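Local coordinates for putative mandelate racemase (Zymomonas mobilis, PDB 2OX4), which binds a magnesium ion and, as a member of the mandelate racemase group of the enolase superfamily, probably acts as an acid-sugar dehydratase or related lyase, at residues Asp125-Ala130 / Lys364-Val369; Val323-Ser328 / His341-Lys346. All coordinates share one frame; numbering follows the deposited sequence.

Interaction 1 (Asp125-Ala130 / Lys364-Val369); sequences DLRVYA and KGRYKV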
loop_
_atom_site.group_PDB
_atom_site.type_symbol
_atom_site.label_atom_id
_atom_site.label_comp_id
_atom_site.label_asym_id
_atom_site.label_seq_id
_atom_site.Cartn_x
_atom_site.Cartn_y
_atom_site.Cartn_z
ATOM N N ASP C 125 25.837 -32.056 13.754
ATOM C CA ASP C 125 26.964 -31.324 13.175
ATOM C C ASP C 125 26.453 -30.293 12.161
ATOM O O ASP C 125 25.247 -30.200 11.930
ATOM C CB ASP C 125 28.021 -32.278 12.565
ATOM C CG ASP C 125 27.551 -32.961 11.279
ATOM O OD1 ASP C 125 28.404 -33.561 10.583
ATOM O OD2 ASP C 125 26.345 -32.920 10.952
ATOM N N LEU C 126 27.370 -29.535 11.563
ATOM C CA LEU C 126 27.008 -28.420 10.685
ATOM C C LEU C 126 27.684 -28.580 9.328
ATOM O O LEU C 126 28.898 -28.759 9.257
ATOM C CB LEU C 126 27.463 -27.091 11.308
ATOM C CG LEU C 126 27.072 -26.729 12.748
ATOM C CD1 LEU C 126 27.818 -25.469 13.161
ATOM C CD2 LEU C 126 25.588 -26.508 12.897
ATOM N N ARG C 127 26.892 -28.490 8.264
ATOM C CA ARG C 127 27.423 -28.354 6.911
ATOM C C ARG C 127 28.268 -27.088 6.780
ATOM O O ARG C 127 27.920 -26.046 7.330
ATOM C CB ARG C 127 26.281 -28.321 5.904
ATOM C CG ARG C 127 26.750 -28.348 4.471
ATOM C CD ARG C 127 25.595 -28.231 3.488
ATOM N NE ARG C 127 26.079 -28.381 2.122
ATOM C CZ ARG C 127 25.440 -27.953 1.035
ATOM N NH1 ARG C 127 24.261 -27.338 1.133
ATOM N NH2 ARG C 127 25.986 -28.135 -0.161
ATOM N N VAL C 128 29.383 -27.190 6.060
ATOM C CA VAL C 128 30.324 -26.078 5.921
ATOM C C VAL C 128 30.614 -25.805 4.446
ATOM O O VAL C 128 30.671 -26.734 3.637
ATOM C CB VAL C 128 31.672 -26.369 6.654
ATOM C CG1 VAL C 128 32.569 -25.162 6.607
ATOM C CG2 VAL C 128 31.435 -26.780 8.116
ATOM N N TYR C 129 30.787 -24.531 4.093
ATOM C CA TYR C 129 31.353 -24.180 2.795
ATOM C C TYR C 129 32.735 -23.547 2.890
ATOM O O TYR C 129 33.061 -22.870 3.871
ATOM C CB TYR C 129 30.381 -23.328 1.945
ATOM C CG TYR C 129 30.140 -21.872 2.347
ATOM C CD1 TYR C 129 31.030 -20.853 1.985
ATOM C CD2 TYR C 129 28.973 -21.508 3.019
ATOM C CE1 TYR C 129 30.791 -19.521 2.337
ATOM C CE2 TYR C 129 28.721 -20.182 3.354
ATOM C CZ TYR C 129 29.615 -19.195 2.995
ATOM O OH TYR C 129 29.339 -17.891 3.331
ATOM N N ALA C 130 33.552 -23.801 1.873
ATOM C CA ALA C 130 34.864 -23.201 1.756
ATOM C C ALA C 130 34.750 -21.804 1.149
ATOM O O ALA C 130 34.340 -21.668 -0.005
ATOM C CB ALA C 130 35.748 -24.091 0.867
ATOM N N LYS C 364 36.116 -33.376 6.884
ATOM C CA LYS C 364 35.330 -33.791 5.711
ATOM C C LYS C 364 34.126 -32.864 5.459
ATOM O O LYS C 364 33.008 -33.322 5.227
ATOM C CB LYS C 364 34.888 -35.260 5.826
ATOM C CG LYS C 364 36.019 -36.281 5.654
ATOM C CD LYS C 364 36.407 -36.464 4.183
ATOM C CE LYS C 364 37.873 -36.098 3.937
ATOM N NZ LYS C 364 38.201 -35.951 2.486
ATOM N N GLY C 365 34.378 -31.559 5.534
ATOM C CA GLY C 365 33.368 -30.538 5.243
ATOM C C GLY C 365 32.286 -30.361 6.303
ATOM O O GLY C 365 31.260 -29.720 6.048
ATOM N N ARG C 366 32.508 -30.925 7.489
ATOM C CA ARG C 366 31.545 -30.856 8.599
ATOM C C ARG C 366 32.184 -30.199 9.829
ATOM O O ARG C 366 33.342 -30.466 10.148
ATOM C CB ARG C 366 31.056 -32.259 9.002
ATOM C CG ARG C 366 30.538 -33.151 7.880
ATOM C CD ARG C 366 29.378 -32.525 7.104
ATOM N NE ARG C 366 28.119 -32.505 7.853
ATOM C CZ ARG C 366 26.948 -32.162 7.322
ATOM N NH1 ARG C 366 25.847 -32.172 8.066
ATOM N NH2 ARG C 366 26.875 -31.819 6.038
ATOM N N TYR C 367 31.417 -29.369 10.537
ATOM C CA TYR C 367 31.846 -28.843 11.835
ATOM C C TYR C 367 31.062 -29.451 13.001
ATOM O O TYR C 367 29.847 -29.614 12.922
ATOM C CB TYR C 367 31.650 -27.322 11.878
ATOM C CG TYR C 367 32.915 -26.478 11.873
ATOM C CD1 TYR C 367 33.004 -25.360 11.052
ATOM C CD2 TYR C 367 34.006 -26.779 12.698
ATOM C CE1 TYR C 367 34.131 -24.551 11.042
ATOM C CE2 TYR C 367 35.149 -25.979 12.689
ATOM C CZ TYR C 367 35.202 -24.871 11.859
ATOM O OH TYR C 367 36.310 -24.053 11.824
ATOM N N LYS C 368 31.753 -29.744 14.098
ATOM C CA LYS C 368 31.089 -30.006 15.377
ATOM C C LYS C 368 31.274 -28.819 16.320
ATOM O O LYS C 368 32.314 -28.162 16.303
ATOM C CB LYS C 368 31.644 -31.285 16.014
ATOM C CG LYS C 368 31.042 -32.564 15.439
ATOM C CD LYS C 368 31.758 -33.795 15.964
ATOM C CE LYS C 368 31.334 -35.044 15.205
ATOM N NZ LYS C 368 29.914 -35.405 15.467
ATOM N N VAL C 369 30.269 -28.545 17.145
ATOM C CA VAL C 369 30.386 -27.469 18.139
ATOM C C VAL C 369 31.395 -27.876 19.225
ATOM O O VAL C 369 31.452 -29.057 19.597
ATOM C CB VAL C 369 29.004 -27.120 18.754
ATOM C CG1 VAL C 369 28.494 -28.245 19.666
ATOM C CG2 VAL C 369 29.045 -25.775 19.483
HETATM O O HOH W 1 30.672 -29.334 3.189
#

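Interaction 2 (Val323-Ser328 / His341-Lys346); sequences VAEAAS and HEHHQK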
loop_
_atom_site.group_PDB
_atom_site.type_symbol
_atom_site.label_atom_id
_atom_site.label_comp_id
_atom_site.label_asym_id
_atom_site.label_seq_id
_atom_site.Cartn_x
_atom_site.Cartn_y
_atom_site.Cartn_z
ATOM N N VAL C 323 38.212 -17.046 18.177
ATOM C CA VAL C 323 37.175 -16.613 19.120
ATOM C C VAL C 323 35.842 -16.459 18.384
ATOM O O VAL C 323 34.868 -17.105 18.754
ATOM C CB VAL C 323 37.563 -15.308 19.879
ATOM C CG1 VAL C 323 36.396 -14.809 20.755
ATOM C CG2 VAL C 323 38.804 -15.563 20.771
ATOM N N ALA C 324 35.824 -15.627 17.341
ATOM C CA ALA C 324 34.651 -15.498 16.469
ATOM C C ALA C 324 34.163 -16.842 15.936
ATOM O O ALA C 324 32.959 -17.128 15.947
ATOM C CB ALA C 324 34.949 -14.544 15.313
ATOM N N GLU C 325 35.080 -17.680 15.461
ATOM C CA GLU C 325 34.628 -18.932 14.850
ATOM C C GLU C 325 34.003 -19.902 15.851
ATOM O O GLU C 325 32.906 -20.437 15.595
ATOM C CB GLU C 325 35.685 -19.613 13.973
ATOM C CG GLU C 325 35.045 -20.752 13.125
ATOM C CD GLU C 325 35.649 -20.943 11.731
ATOM O OE1 GLU C 325 36.892 -20.885 11.607
ATOM O OE2 GLU C 325 34.879 -21.191 10.762
ATOM N N ALA C 326 34.670 -20.106 16.989
ATOM C CA ALA C 326 34.134 -20.960 18.044
ATOM C C ALA C 326 32.758 -20.464 18.497
ATOM O O ALA C 326 31.829 -21.257 18.641
ATOM C CB ALA C 326 35.091 -21.026 19.236
ATOM N N ALA C 327 32.639 -19.156 18.714
ATOM C CA ALA C 327 31.373 -18.574 19.164
ATOM C C ALA C 327 30.266 -18.874 18.155
ATOM O O ALA C 327 29.170 -19.280 18.541
ATOM C CB ALA C 327 31.515 -17.075 19.385
ATOM N N SER C 328 30.573 -18.720 16.864
ATOM C CA SER C 328 29.568 -18.915 15.810
ATOM C C SER C 328 28.978 -20.328 15.781
ATOM O O SER C 328 27.819 -20.511 15.446
ATOM C CB SER C 328 30.131 -18.539 14.437
ATOM O OG SER C 328 31.084 -19.494 13.986
ATOM N N HIS C 341 27.472 -23.279 7.249
ATOM C CA HIS C 341 28.502 -22.530 7.978
ATOM C C HIS C 341 29.627 -22.058 7.042
ATOM O O HIS C 341 30.125 -22.818 6.211
ATOM C CB HIS C 341 29.082 -23.374 9.125
ATOM C CG HIS C 341 30.173 -22.677 9.881
ATOM N ND1 HIS C 341 29.929 -21.916 11.003
ATOM C CD2 HIS C 341 31.506 -22.595 9.652
ATOM C CE1 HIS C 341 31.065 -21.405 11.442
ATOM N NE2 HIS C 341 32.039 -21.801 10.640
ATOM N N GLU C 342 30.018 -20.797 7.184
ATOM C CA GLU C 342 31.085 -20.213 6.386
ATOM C C GLU C 342 32.429 -20.510 7.032
ATOM O O GLU C 342 32.677 -20.124 8.187
ATOM C CB GLU C 342 30.919 -18.698 6.312
ATOM C CG GLU C 342 32.057 -18.033 5.564
ATOM C CD GLU C 342 31.878 -16.535 5.393
ATOM O OE1 GLU C 342 31.168 -15.893 6.207
ATOM O OE2 GLU C 342 32.470 -16.002 4.437
ATOM N N HIS C 343 33.312 -21.170 6.287
ATOM C CA HIS C 343 34.671 -21.361 6.792
ATOM C C HIS C 343 35.666 -20.595 5.934
ATOM O O HIS C 343 35.916 -20.957 4.779
ATOM C CB HIS C 343 35.034 -22.848 6.902
ATOM C CG HIS C 343 36.339 -23.089 7.596
ATOM N ND1 HIS C 343 36.600 -22.628 8.871
ATOM C CD2 HIS C 343 37.465 -23.725 7.188
ATOM C CE1 HIS C 343 37.828 -22.978 9.221
ATOM N NE2 HIS C 343 38.378 -23.630 8.213
ATOM N N HIS C 344 36.193 -19.509 6.508
ATOM C CA HIS C 344 36.915 -18.495 5.748
ATOM C C HIS C 344 38.346 -18.940 5.547
ATOM O O HIS C 344 38.959 -19.538 6.447
ATOM C CB HIS C 344 36.879 -17.145 6.467
ATOM C CG HIS C 344 37.131 -15.973 5.569
ATOM N ND1 HIS C 344 38.361 -15.722 4.997
ATOM C CD2 HIS C 344 36.316 -14.969 5.162
ATOM C CE1 HIS C 344 38.292 -14.619 4.271
ATOM N NE2 HIS C 344 37.062 -14.143 4.355
ATOM N N GLN C 345 38.869 -18.644 4.359
ATOM C CA GLN C 345 40.252 -18.973 4.004
ATOM C C GLN C 345 41.308 -18.361 4.938
ATOM O O GLN C 345 42.377 -18.946 5.138
ATOM C CB GLN C 345 40.536 -18.660 2.523
ATOM C CG GLN C 345 40.570 -17.172 2.139
ATOM C CD GLN C 345 41.928 -16.523 2.395
ATOM O OE1 GLN C 345 42.028 -15.545 3.135
ATOM N NE2 GLN C 345 42.981 -17.077 1.793
ATOM N N LYS C 346 41.005 -17.200 5.522
ATOM C CA LYS C 346 41.950 -16.528 6.419
ATOM C C LYS C 346 42.352 -17.399 7.623
ATOM O O LYS C 346 43.472 -17.299 8.109
ATOM C CB LYS C 346 41.416 -15.157 6.865
ATOM C CG LYS C 346 40.485 -15.202 8.073
ATOM C CD LYS C 346 39.251 -14.370 7.869
ATOM C CE LYS C 346 39.478 -12.963 8.303
ATOM N NZ LYS C 346 38.695 -12.001 7.467
#

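Interaction 1 (Asp125-Ala130 / Lys364-Val369)
D125 and R366 form a side-on salt bridge: NE of R366 reaches OD1 of D125 at 2.9 Å, and NH1 of R366 reaches OD2 of D125 at 3.0 Å. Both bonds are nearly straight and lie in the guanidinium plane, yet each meets its oxygen from above the carboxylate, because the two flat groups are turned 45° against each other. Bends at chi2 and chi3 (-58° and -73°) fold the R366 chain back, laying one guanidinium face over the backbone of L126 and R127. Beside the pair, L126 and Y367 exchange two antiparallel backbone hydrogen bonds, N of L126 to O of Y367 at 2.8 Å and N of Y367 to O of L126 at 2.9 Å. On the face carrying Y367, CG2 of V128 meets CD1 of that ring obliquely at 3.6 Å. The bond from V128 N to G365 O is weak, and a water bridges the carbonyl oxygens of V128 and G365. R127 turns its guanidinium to D163 and D211, while the hydroxyl of Y367 bonds to the carbonyl of Y360. Strand 366-367 is thus pinned to barrel strand 126-131 by backbone bonds and, at one end, by paired charges that fix the rotation of the R366 guanidinium.

Interaction 2 (Val323-Ser328 / His341-Lys346)
Two imidazole rings, those of H341 and H343, converge on a single carboxylate oxygen, OE2 of E325. NE2 of H341 donates to OE2 of E325 over 2.9 Å, in the plane of its ring and almost straight (175°), where it takes the anti lone pair of OE2. ND1 of H343 donates to the same OE2 at 2.9 Å, again in its own ring plane, but arrives on the syn side, 23° out of the carboxylate plane. The carboxylate lies nearly coplanar with H341. E325 reaches across from the helix with CG anti to the backbone N (chi1 -168°). Next to this junction, OG of S328 lies at the edge of the H341 ring, 3.2 Å from CE1 of H341, and donates to the carbonyl oxygen of E325 one turn back in the helix. ND1 of H341 is hydrogen-bonded to E332 and NE2 of H343 to Q361, so each ring is held at both nitrogens. With every partner buried, a negative E325 would probably be stabilised by the two N-H groups. An alanine here would take away the shared acceptor, and would probably leave NE2 of H341 and ND1 of H343 without their mate in a buried setting. E342, between the two histidines, bonds to K166 and S131; its side chain lies about 5 Å from the magnesium ion, whose ligands are E215, E241 and E267. Helix 322-333 runs roughly antiparallel to strand 341-344 on the outside of the barrel, and that strand pairs in parallel with strand 126-131, last against first, closing the barrel of this enolase-superfamily domain.

Both contacts reach the same barrel sheet, in which strands 126-131 and 341-344 are parallel neighbours: the backbone N of Y129 bonds to O of H341, and the N of H341 to O of R127. Interaction 2 is fully buried near the centre of the chain, where a helix meets a strand mainly through side-chain hydrogen bonds. Interaction 1 lies farther out and only partly buried; there strand pairing does most of the joining, and its charged pair sits at a partly exposed end. Y367 connects the two, its ring packing edge-to-face against H341 and H343. Along the sequence, interaction 2 is nested inside the loop that interaction 1 closes.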